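Local structure of ancillary protein 1 (Streptococcus pyogenes, 2XI9) at residues L137-Y142 with F269-D274; K218-G223 with L247-F252; L213-K218 with Y286-N291; Y189-G194 with P318-D323. The protein serves as a pilus-presented adhesin that carries an internal thioester bond needed for efficient host cell interaction, and is probably a collagen-binding protein. One frame throughout, in Å; residues are numbered along the deposited sequence.

Interaction 1: residues L137-Y142 with F269-D274; sequences LTTQNY and FGDMND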
# COMPACT_ATOMS: atom_id res chain seq x y z
N LEU A 137 -3.09 16.46 -19.00
CA LEU A 137 -3.54 15.13 -19.34
C LEU A 137 -3.99 15.24 -20.79
O LEU A 137 -3.33 14.70 -21.67
CB LEU A 137 -4.65 14.66 -18.39
CG LEU A 137 -5.32 13.33 -18.75
CD1 LEU A 137 -4.28 12.21 -18.95
CD2 LEU A 137 -6.31 12.95 -17.67
N THR A 138 -5.06 16.00 -21.07
CA THR A 138 -5.31 16.45 -22.44
C THR A 138 -5.32 17.96 -22.54
O THR A 138 -4.54 18.54 -23.30
CB THR A 138 -6.62 15.84 -23.02
OG1 THR A 138 -6.58 14.41 -22.87
CG2 THR A 138 -6.79 16.20 -24.50
N THR A 139 -6.22 18.61 -21.81
CA THR A 139 -6.29 20.08 -21.81
C THR A 139 -6.05 20.71 -20.44
O THR A 139 -5.75 21.88 -20.36
CB THR A 139 -7.67 20.58 -22.28
OG1 THR A 139 -8.64 20.18 -21.30
CG2 THR A 139 -8.04 19.97 -23.65
N GLN A 140 -6.23 19.95 -19.37
CA GLN A 140 -6.04 20.44 -18.02
C GLN A 140 -4.81 19.79 -17.35
O GLN A 140 -4.49 18.65 -17.63
CB GLN A 140 -7.28 20.16 -17.19
CG GLN A 140 -8.52 20.90 -17.75
CD GLN A 140 -9.82 20.60 -17.01
OE1 GLN A 140 -10.54 21.51 -16.64
NE2 GLN A 140 -10.12 19.32 -16.78
N ASN A 141 -4.16 20.52 -16.45
CA ASN A 141 -3.10 19.97 -15.59
C ASN A 141 -3.59 18.66 -14.98
O ASN A 141 -4.69 18.61 -14.46
CB ASN A 141 -2.71 20.99 -14.51
CG ASN A 141 -1.53 20.54 -13.67
OD1 ASN A 141 -0.72 19.73 -14.10
ND2 ASN A 141 -1.42 21.10 -12.45
N TYR A 142 -2.79 17.60 -15.07
CA TYR A 142 -3.14 16.31 -14.47
C TYR A 142 -3.23 16.49 -12.96
O TYR A 142 -4.13 15.99 -12.34
CB TYR A 142 -2.13 15.20 -14.88
CG TYR A 142 -2.32 13.83 -14.23
CD1 TYR A 142 -3.54 13.14 -14.35
CD2 TYR A 142 -1.32 13.23 -13.50
CE1 TYR A 142 -3.72 11.92 -13.76
CE2 TYR A 142 -1.47 11.98 -12.92
CZ TYR A 142 -2.68 11.31 -13.08
OH TYR A 142 -2.86 10.09 -12.46
N PHE A 269 -10.75 12.51 -14.50
CA PHE A 269 -10.53 11.65 -15.65
C PHE A 269 -11.40 12.00 -16.84
O PHE A 269 -11.21 11.49 -17.96
CB PHE A 269 -10.61 10.17 -15.23
CG PHE A 269 -9.41 9.74 -14.45
CD1 PHE A 269 -8.22 9.52 -15.11
CD2 PHE A 269 -9.44 9.64 -13.05
CE1 PHE A 269 -7.05 9.20 -14.43
CE2 PHE A 269 -8.27 9.29 -12.35
CZ PHE A 269 -7.07 9.08 -13.05
N GLY A 270 -12.37 12.87 -16.63
CA GLY A 270 -13.05 13.52 -17.73
C GLY A 270 -12.13 14.13 -18.78
O GLY A 270 -12.49 14.19 -19.94
N ASP A 271 -10.94 14.58 -18.37
CA ASP A 271 -9.96 15.16 -19.32
C ASP A 271 -9.11 14.10 -20.06
O ASP A 271 -8.23 14.45 -20.84
CB ASP A 271 -8.99 16.08 -18.56
CG ASP A 271 -8.15 16.96 -19.48
OD1 ASP A 271 -8.67 17.48 -20.47
OD2 ASP A 271 -6.95 17.15 -19.22
N MSE A 272 -9.34 12.82 -19.80
CA MSE A 272 -8.61 11.75 -20.51
C MSE A 272 -9.16 11.57 -21.92
O MSE A 272 -10.37 11.35 -22.10
CB MSE A 272 -8.70 10.44 -19.70
CG MSE A 272 -7.92 9.30 -20.27
SE MSE A 272 -7.85 7.74 -19.15
CE MSE A 272 -6.34 8.20 -18.01
N ASN A 273 -8.30 11.64 -22.93
CA ASN A 273 -8.73 11.47 -24.32
C ASN A 273 -8.94 9.96 -24.69
O ASN A 273 -8.60 9.06 -23.91
CB ASN A 273 -7.81 12.23 -25.30
CG ASN A 273 -6.43 11.59 -25.47
OD1 ASN A 273 -6.22 10.45 -25.07
ND2 ASN A 273 -5.48 12.34 -26.08
N ASP A 274 -9.51 9.71 -25.86
CA ASP A 274 -9.83 8.32 -26.28
C ASP A 274 -8.59 7.41 -26.35
O ASP A 274 -8.62 6.29 -25.82
CB ASP A 274 -10.50 8.31 -27.65
CG ASP A 274 -11.93 8.86 -27.63
OD1 ASP A 274 -12.53 9.00 -26.54
OD2 ASP A 274 -12.47 9.14 -28.72
O HOH W 1 -5.48 11.88 -22.25
O HOH W 2 -6.55 16.90 -16.13
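T138 and D271 bring the two backbones together, with 5.7 Å between their CA atoms. Segment 137-142 has no regular structure and folds back on itself through the bond from L137 N to Q140 O, while 269-271 makes a 3-10 turn leading into helix 274-288. The turn pushes the D271 side chain into the bend of the other segment. There the carboxylate collects three successive backbone N-H groups. D271 OD2 takes T138 N from one face of the carboxylate and Q140 N from the other, both at 2.9 Å. T139 N shares itself between the two oxygens through the syn lone pair of each, at 3.0 Å from D271 OD1. T139 OG1 adds a bond to D271 OD1 at 2.8 Å, out of the plane by 37°. The T138 hydroxyl also donates, its OG1 2.6 Å from the main-chain D271 O, with a C=O...donor angle of 160°. A water bonded to T138 OG1 and N273 N links the same hydroxyl to the start of the helix. N273 is the N-cap: its side chain caps a helix backbone N, and its OD1 also bonds T276 OG1. On the inner side, L137 CD2 lies 4.0 Å from CB of selenomethionine M272, and L137 rests on A243. With four donors making five bonds to its two oxygens, D271 is probably ionised, and its carboxylate fixes the 137-142 loop against the thioester-domain helices.

Interaction 2: residues K218-G223 with L247-F252; sequences KVIEKG and LAIYYF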
# COMPACT_ATOMS: atom_id res chain seq x y z
N LYS A 218 0.81 -6.20 -12.16
CA LYS A 218 0.87 -6.18 -13.63
C LYS A 218 0.56 -4.82 -14.26
O LYS A 218 1.13 -4.47 -15.30
CB LYS A 218 0.01 -7.29 -14.24
CG LYS A 218 0.66 -8.71 -14.01
CD LYS A 218 -0.28 -9.86 -14.25
CE LYS A 218 -0.40 -10.15 -15.73
NZ LYS A 218 -1.49 -11.16 -16.08
N VAL A 219 -0.35 -4.07 -13.65
CA VAL A 219 -0.60 -2.69 -14.03
C VAL A 219 0.69 -1.87 -13.86
O VAL A 219 1.11 -1.18 -14.80
CB VAL A 219 -1.76 -2.06 -13.20
CG1 VAL A 219 -1.88 -0.54 -13.42
CG2 VAL A 219 -3.13 -2.72 -13.54
N ILE A 220 1.30 -1.98 -12.69
CA ILE A 220 2.56 -1.24 -12.44
C ILE A 220 3.66 -1.60 -13.46
O ILE A 220 4.29 -0.72 -14.01
CB ILE A 220 3.07 -1.45 -11.04
CG1 ILE A 220 2.10 -0.92 -9.99
CG2 ILE A 220 4.48 -0.76 -10.88
CD1 ILE A 220 1.81 0.56 -10.06
N GLU A 221 3.81 -2.89 -13.74
CA GLU A 221 4.80 -3.43 -14.65
C GLU A 221 4.71 -2.85 -16.05
O GLU A 221 5.74 -2.60 -16.69
CB GLU A 221 4.61 -4.99 -14.74
CG GLU A 221 5.36 -5.65 -15.80
CD GLU A 221 4.83 -7.03 -16.19
OE1 GLU A 221 4.32 -7.78 -15.33
OE2 GLU A 221 5.01 -7.35 -17.41
N LYS A 222 3.50 -2.71 -16.57
CA LYS A 222 3.34 -2.25 -17.97
C LYS A 222 3.07 -0.77 -18.01
O LYS A 222 3.10 -0.18 -19.06
CB LYS A 222 2.23 -3.00 -18.74
CG LYS A 222 2.63 -4.28 -19.37
CD LYS A 222 3.66 -4.12 -20.45
CE LYS A 222 3.61 -5.25 -21.47
NZ LYS A 222 4.38 -4.81 -22.70
N GLY A 223 2.83 -0.18 -16.85
CA GLY A 223 2.55 1.22 -16.73
C GLY A 223 3.72 2.17 -16.55
O GLY A 223 4.89 1.84 -16.83
N LEU A 247 -5.60 5.20 -13.39
CA LEU A 247 -6.99 4.75 -13.61
C LEU A 247 -7.07 3.21 -13.61
O LEU A 247 -8.01 2.66 -13.13
CB LEU A 247 -7.55 5.35 -14.90
CG LEU A 247 -8.98 4.95 -15.27
CD1 LEU A 247 -9.92 5.41 -14.16
CD2 LEU A 247 -9.39 5.52 -16.68
N ALA A 248 -6.06 2.53 -14.16
CA ALA A 248 -5.99 1.08 -14.18
C ALA A 248 -5.88 0.53 -12.75
O ALA A 248 -6.49 -0.45 -12.42
CB ALA A 248 -4.81 0.59 -15.04
N ILE A 249 -5.16 1.24 -11.88
CA ILE A 249 -5.13 0.87 -10.47
C ILE A 249 -6.54 1.02 -9.85
O ILE A 249 -7.02 0.09 -9.20
CB ILE A 249 -4.08 1.71 -9.69
CG1 ILE A 249 -2.64 1.31 -10.10
CG2 ILE A 249 -4.37 1.62 -8.14
CD1 ILE A 249 -2.21 -0.12 -9.75
N TYR A 250 -7.21 2.15 -10.12
CA TYR A 250 -8.56 2.38 -9.62
C TYR A 250 -9.58 1.35 -10.13
O TYR A 250 -10.52 1.03 -9.42
CB TYR A 250 -9.04 3.79 -9.99
CG TYR A 250 -8.40 4.94 -9.24
CD1 TYR A 250 -7.82 4.78 -7.97
CD2 TYR A 250 -8.39 6.20 -9.79
CE1 TYR A 250 -7.28 5.83 -7.29
CE2 TYR A 250 -7.85 7.30 -9.08
CZ TYR A 250 -7.29 7.09 -7.84
OH TYR A 250 -6.76 8.16 -7.15
N TYR A 251 -9.38 0.87 -11.35
CA TYR A 251 -10.17 -0.21 -11.90
C TYR A 251 -10.23 -1.41 -10.95
O TYR A 251 -11.30 -1.98 -10.77
CB TYR A 251 -9.65 -0.61 -13.30
CG TYR A 251 -10.41 -1.77 -13.94
CD1 TYR A 251 -10.03 -3.09 -13.72
CD2 TYR A 251 -11.53 -1.54 -14.70
CE1 TYR A 251 -10.74 -4.14 -14.28
CE2 TYR A 251 -12.24 -2.60 -15.28
CZ TYR A 251 -11.84 -3.89 -15.05
OH TYR A 251 -12.55 -4.93 -15.61
N PHE A 252 -9.11 -1.75 -10.31
CA PHE A 252 -9.02 -2.89 -9.40
C PHE A 252 -9.30 -2.50 -7.97
O PHE A 252 -9.91 -3.25 -7.26
CB PHE A 252 -7.65 -3.61 -9.50
CG PHE A 252 -7.42 -4.26 -10.84
CD1 PHE A 252 -8.18 -5.33 -11.22
CD2 PHE A 252 -6.48 -3.74 -11.73
CE1 PHE A 252 -8.00 -5.92 -12.52
CE2 PHE A 252 -6.32 -4.27 -13.02
CZ PHE A 252 -7.06 -5.36 -13.39
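V219 does most of the touching here, and each of its two methyls has its own task. V219 CG1 meets A248 CB at 3.5 Å and I249 CD1 at 3.7 Å. V219 CG2 comes to the edge of the F252 ring, near its plane, 3.6 Å from CE2. This division follows from chi1 of 171°, which sets CG1 opposite the backbone N and leaves CG2 beside it, so the fork straddles the surface made by A248, I249 and F252. A looser contact joins the ends of two isoleucines, I220 CD1 and I249 CD1, 4.1 Å apart. The supporting frame is an antiparallel helix pair of the thioester domain: the short axes of 218-222 and 247-252 run at 172° to each other and pass 9.9 Å apart. The single methyl of A248 leaves V219 CG1 to pack directly on CB. The contact is wholly apolar. A second shell surrounds the rings and branches. The Y251 side chain lays CD1 over the centre of one face of F252, 3.6 Å above its plane, and the H215 ring also stacks with F252. From helix 209-222, I216 packs on both I249 and F252, while F212 adds to the cover of F252. Further out, I220 rests on Y159 of strand 155-160, and Y251 is held by R205 through a cation-pi contact and an NE bond to the tyrosine carbonyl oxygen.

Interaction 3: residues L213-K218 with Y286-N291; sequences LKHIKK and YAQDSN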
# COMPACT_ATOMS: atom_id res chain seq x y z
N LEU A 213 -3.49 -9.12 -6.02
CA LEU A 213 -2.07 -8.65 -5.94
C LEU A 213 -1.42 -8.79 -7.31
O LEU A 213 -0.66 -7.91 -7.78
CB LEU A 213 -1.29 -9.45 -4.92
CG LEU A 213 0.15 -8.95 -4.65
CD1 LEU A 213 0.07 -7.48 -4.29
CD2 LEU A 213 0.90 -9.76 -3.58
N LYS A 214 -1.72 -9.88 -7.98
CA LYS A 214 -1.20 -10.10 -9.29
C LYS A 214 -1.64 -8.98 -10.20
O LYS A 214 -0.83 -8.48 -10.97
CB LYS A 214 -1.59 -11.48 -9.84
CG LYS A 214 -0.87 -12.63 -9.07
CD LYS A 214 -0.96 -14.02 -9.73
CE LYS A 214 -2.12 -14.85 -9.20
NZ LYS A 214 -2.15 -16.22 -9.82
N HIS A 215 -2.93 -8.60 -10.15
CA HIS A 215 -3.46 -7.52 -11.00
C HIS A 215 -2.71 -6.19 -10.81
O HIS A 215 -2.31 -5.50 -11.80
CB HIS A 215 -4.98 -7.32 -10.77
CG HIS A 215 -5.81 -8.47 -11.27
ND1 HIS A 215 -7.10 -8.74 -10.84
CD2 HIS A 215 -5.51 -9.43 -12.18
CE1 HIS A 215 -7.55 -9.81 -11.47
NE2 HIS A 215 -6.62 -10.24 -12.29
N ILE A 216 -2.50 -5.83 -9.55
CA ILE A 216 -1.82 -4.63 -9.21
C ILE A 216 -0.36 -4.61 -9.71
O ILE A 216 0.07 -3.61 -10.32
CB ILE A 216 -1.92 -4.34 -7.65
CG1 ILE A 216 -3.36 -4.09 -7.22
CG2 ILE A 216 -0.92 -3.30 -7.24
CD1 ILE A 216 -4.06 -2.96 -7.83
N LYS A 217 0.36 -5.71 -9.51
CA LYS A 217 1.75 -5.79 -9.92
C LYS A 217 1.82 -5.69 -11.43
O LYS A 217 2.77 -5.13 -11.93
CB LYS A 217 2.38 -7.10 -9.51
CG LYS A 217 2.68 -7.23 -8.07
CD LYS A 217 3.26 -8.61 -7.83
CE LYS A 217 3.69 -8.80 -6.40
NZ LYS A 217 4.13 -10.23 -6.12
N LYS A 218 0.81 -6.20 -12.16
CA LYS A 218 0.87 -6.18 -13.63
C LYS A 218 0.56 -4.82 -14.26
O LYS A 218 1.13 -4.47 -15.30
CB LYS A 218 0.01 -7.29 -14.24
CG LYS A 218 0.66 -8.71 -14.01
CD LYS A 218 -0.28 -9.86 -14.25
CE LYS A 218 -0.40 -10.15 -15.73
NZ LYS A 218 -1.49 -11.16 -16.08
N TYR A 286 -4.13 -6.69 -19.84
CA TYR A 286 -2.91 -7.40 -19.57
C TYR A 286 -2.95 -7.94 -18.15
O TYR A 286 -2.78 -9.13 -17.91
CB TYR A 286 -1.67 -6.48 -19.77
CG TYR A 286 -0.42 -7.12 -19.22
CD1 TYR A 286 0.09 -8.28 -19.77
CD2 TYR A 286 0.21 -6.61 -18.12
CE1 TYR A 286 1.24 -8.90 -19.23
CE2 TYR A 286 1.35 -7.22 -17.56
CZ TYR A 286 1.86 -8.34 -18.13
OH TYR A 286 2.98 -8.94 -17.57
N ALA A 287 -3.21 -7.06 -17.19
CA ALA A 287 -3.27 -7.47 -15.80
C ALA A 287 -4.21 -8.64 -15.56
O ALA A 287 -3.85 -9.64 -14.88
CB ALA A 287 -3.64 -6.23 -14.92
N GLN A 288 -5.39 -8.55 -16.15
CA GLN A 288 -6.36 -9.64 -16.05
C GLN A 288 -5.99 -10.95 -16.75
O GLN A 288 -6.62 -11.99 -16.49
CB GLN A 288 -7.71 -9.16 -16.59
CG GLN A 288 -8.35 -8.14 -15.71
CD GLN A 288 -9.65 -7.56 -16.30
OE1 GLN A 288 -9.82 -7.43 -17.53
NE2 GLN A 288 -10.59 -7.28 -15.42
N ASP A 289 -5.01 -10.93 -17.66
CA ASP A 289 -4.70 -12.17 -18.38
C ASP A 289 -3.99 -13.17 -17.44
O ASP A 289 -3.59 -12.80 -16.35
CB ASP A 289 -3.97 -11.88 -19.68
CG ASP A 289 -2.45 -11.81 -19.56
OD1 ASP A 289 -1.84 -12.13 -18.50
OD2 ASP A 289 -1.87 -11.52 -20.64
N SER A 290 -3.87 -14.40 -17.87
CA SER A 290 -3.44 -15.50 -16.97
C SER A 290 -1.94 -15.51 -16.58
O SER A 290 -1.54 -16.22 -15.65
CB SER A 290 -3.78 -16.82 -17.57
OG SER A 290 -5.17 -16.89 -17.81
N ASN A 291 -1.14 -14.70 -17.27
CA ASN A 291 0.30 -14.75 -17.08
C ASN A 291 0.69 -14.13 -15.74
O ASN A 291 0.04 -13.21 -15.26
CB ASN A 291 1.02 -14.10 -18.27
CG ASN A 291 0.77 -14.86 -19.54
OD1 ASN A 291 0.92 -16.08 -19.57
ND2 ASN A 291 0.31 -14.15 -20.58
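The Y286 ring has the K218 side chain over one face, with CE 4.0 Å from the ring centroid and displaced toward the rim. K218 O lies in the plane at its edge. The ammonium also stands above that face, K218 NZ 4.8 Å from the Y286 centroid, a cation-pi contact. The other flat group, the H215 imidazole, turns its edge to the helix end and places CD2 3.2 Å from A287 O; its ND1 bonds to D206. K218 bends at chi3 (80°), and the turn delivers NZ into a nest of oxygens where helix 274-288 ends. K218 NZ makes a salt bridge with D289 OD1 at 2.6 Å, approaching from above the carboxylate plane. From the opposite face of that plane N291 N donates to the same oxygen, closing an Asx turn. K218 NZ further bonds to N291 O at 2.7 Å, Y286 O at 3.0 Å and A287 O at 3.1 Å, the last from well above the carbonyl plane. Y286 O also takes D289 N, from the face opposite the lysine. Beneath the polar end, K218 CB packs on A287 CB at 3.9 Å. Four acceptors for at most three ammonium protons mean shared bonds. The buried amine is probably charged, since the D289 carboxylate and carbonyls at the C-terminal end of a helix surround it, and one lysine of helix 209-222 holds both that end and the turn after it.

Interaction 4: residues Y189-G194 with P318-D323; sequences YTHIAG and PEDLVD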
# COMPACT_ATOMS: atom_id res chain seq x y z
N TYR A 189 3.88 8.18 6.56
CA TYR A 189 3.56 6.87 6.02
C TYR A 189 4.50 5.80 6.57
O TYR A 189 5.69 6.09 6.85
CB TYR A 189 3.62 6.90 4.48
CG TYR A 189 2.66 7.88 3.84
CD1 TYR A 189 2.94 9.23 3.80
CD2 TYR A 189 1.48 7.44 3.26
CE1 TYR A 189 2.09 10.12 3.22
CE2 TYR A 189 0.60 8.33 2.67
CZ TYR A 189 0.90 9.67 2.66
OH TYR A 189 0.05 10.60 2.13
N THR A 190 3.97 4.58 6.70
CA THR A 190 4.77 3.39 6.92
C THR A 190 5.09 2.77 5.57
O THR A 190 4.19 2.54 4.79
CB THR A 190 4.01 2.34 7.75
OG1 THR A 190 3.69 2.93 9.01
CG2 THR A 190 4.90 1.16 8.02
N HIS A 191 6.37 2.46 5.32
CA HIS A 191 6.76 1.76 4.10
C HIS A 191 6.68 0.26 4.42
O HIS A 191 7.22 -0.17 5.42
CB HIS A 191 8.17 2.23 3.72
CG HIS A 191 8.88 1.39 2.71
ND1 HIS A 191 10.27 1.29 2.72
CD2 HIS A 191 8.44 0.63 1.69
CE1 HIS A 191 10.64 0.49 1.73
NE2 HIS A 191 9.56 0.09 1.08
N ILE A 192 5.91 -0.49 3.63
CA ILE A 192 5.81 -1.95 3.73
C ILE A 192 6.06 -2.59 2.36
O ILE A 192 6.07 -1.91 1.36
CB ILE A 192 4.44 -2.38 4.25
CG1 ILE A 192 3.33 -2.10 3.25
CG2 ILE A 192 4.11 -1.68 5.58
CD1 ILE A 192 2.02 -2.90 3.55
N ALA A 193 6.27 -3.91 2.36
CA ALA A 193 6.30 -4.68 1.15
C ALA A 193 4.87 -4.77 0.64
O ALA A 193 3.93 -4.90 1.41
CB ALA A 193 6.90 -6.08 1.40
N GLY A 194 4.70 -4.67 -0.67
CA GLY A 194 3.42 -4.71 -1.33
C GLY A 194 2.90 -6.13 -1.47
O GLY A 194 2.81 -6.67 -2.58
N PRO A 318 14.11 -3.23 -0.25
CA PRO A 318 14.01 -4.23 0.85
C PRO A 318 14.94 -4.01 2.03
O PRO A 318 14.76 -4.64 3.10
CB PRO A 318 14.41 -5.54 0.17
CG PRO A 318 15.24 -5.11 -1.03
CD PRO A 318 14.65 -3.82 -1.49
N GLU A 319 15.92 -3.11 1.84
CA GLU A 319 17.01 -2.91 2.79
C GLU A 319 16.53 -2.44 4.17
O GLU A 319 17.16 -2.75 5.18
CB GLU A 319 18.13 -2.00 2.20
CG GLU A 319 17.63 -0.75 1.45
CD GLU A 319 17.14 -1.04 -0.00
OE1 GLU A 319 16.89 -2.21 -0.34
OE2 GLU A 319 17.03 -0.11 -0.83
N ASP A 320 15.38 -1.77 4.22
CA ASP A 320 14.87 -1.16 5.46
C ASP A 320 13.67 -1.92 6.02
O ASP A 320 13.13 -1.55 7.07
CB ASP A 320 14.51 0.29 5.17
CG ASP A 320 14.29 0.55 3.69
OD1 ASP A 320 13.45 -0.19 3.13
OD2 ASP A 320 14.98 1.43 3.09
N LEU A 321 13.28 -2.99 5.35
CA LEU A 321 12.11 -3.73 5.75
C LEU A 321 12.57 -4.85 6.67
O LEU A 321 13.61 -5.47 6.40
CB LEU A 321 11.40 -4.31 4.53
CG LEU A 321 10.87 -3.29 3.52
CD1 LEU A 321 10.09 -3.97 2.37
CD2 LEU A 321 9.99 -2.31 4.25
N VAL A 322 11.83 -5.06 7.75
CA VAL A 322 12.09 -6.19 8.67
C VAL A 322 10.83 -7.05 8.77
O VAL A 322 9.72 -6.60 8.44
CB VAL A 322 12.58 -5.71 10.07
CG1 VAL A 322 13.82 -4.80 9.94
CG2 VAL A 322 11.47 -4.97 10.81
N ASP A 323 11.00 -8.28 9.21
CA ASP A 323 9.86 -9.19 9.38
C ASP A 323 9.00 -8.72 10.51
O ASP A 323 9.49 -8.47 11.61
CB ASP A 323 10.31 -10.62 9.67
CG ASP A 323 10.74 -11.35 8.42
OD1 ASP A 323 9.88 -11.67 7.57
OD2 ASP A 323 11.94 -11.58 8.29
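H191 and L321 meet face to methyl: L321 CD2 stands over the middle of the H191 imidazole, 3.9 Å from its centroid, a clear CH-pi contact. Both conformations serve it. H191 carries its ring opposite the backbone N (chi1 165°), out from strand 189-193, and the leucine has chi2 of -176°, which directs CD2 over the ring and CD1 to A193. L321 CD1 reaches A193 CB at 3.9 Å. The I192 side chain points off to F300. At the edge of the same ring, D320 brings OD1 to 3.2 Å from H191 CE1. The aspartate approaches across the imidazole at about a right angle, its carboxylate plane turned steeply from the ring. It hangs from the bend before strand 321-329, which the bond from L321 N to P318 O closes at 3.2 Å. The short axes of strands 189-193 and 321-323 pass 7.8 Å apart at 64° to each other, and these two strands do not pair. Strand 189-193 is an outer strand of the seven-stranded sheet; 321-329 lies in the four-stranded one, next to 117-119, and a backbone hydrogen bond between H191 and I119 joins that neighbour to 189-193, linking the two sheets. H191 NE2 bonds to D299, which fixes the rotation of the ring. With that aspartate as partner and the D320 carboxylate at its carbon edge, the imidazole may be polarised toward a positive charge while staying covered by leucine.

In the fold
Interactions 2 and 3 are neighbours, centres about 8 Å apart: both use helix 209-222 and share K218, whose helix packs on 238-253 through one surface and holds the end of 274-288 through another. Interaction 1 lies at the far end of these helices, its centre about 18 Å from that of interaction 2, and reaches it where M272 and F269 pack on L247. The centres of interactions 1 and 4 are about 34 Å apart, across the centre of the chain; G194 of interaction 4 touches L213 of interaction 3. Along the chain, interaction 1 alternates with 3 and 4, while 2 and 3 fall within 4, so segments far apart in sequence are brought together.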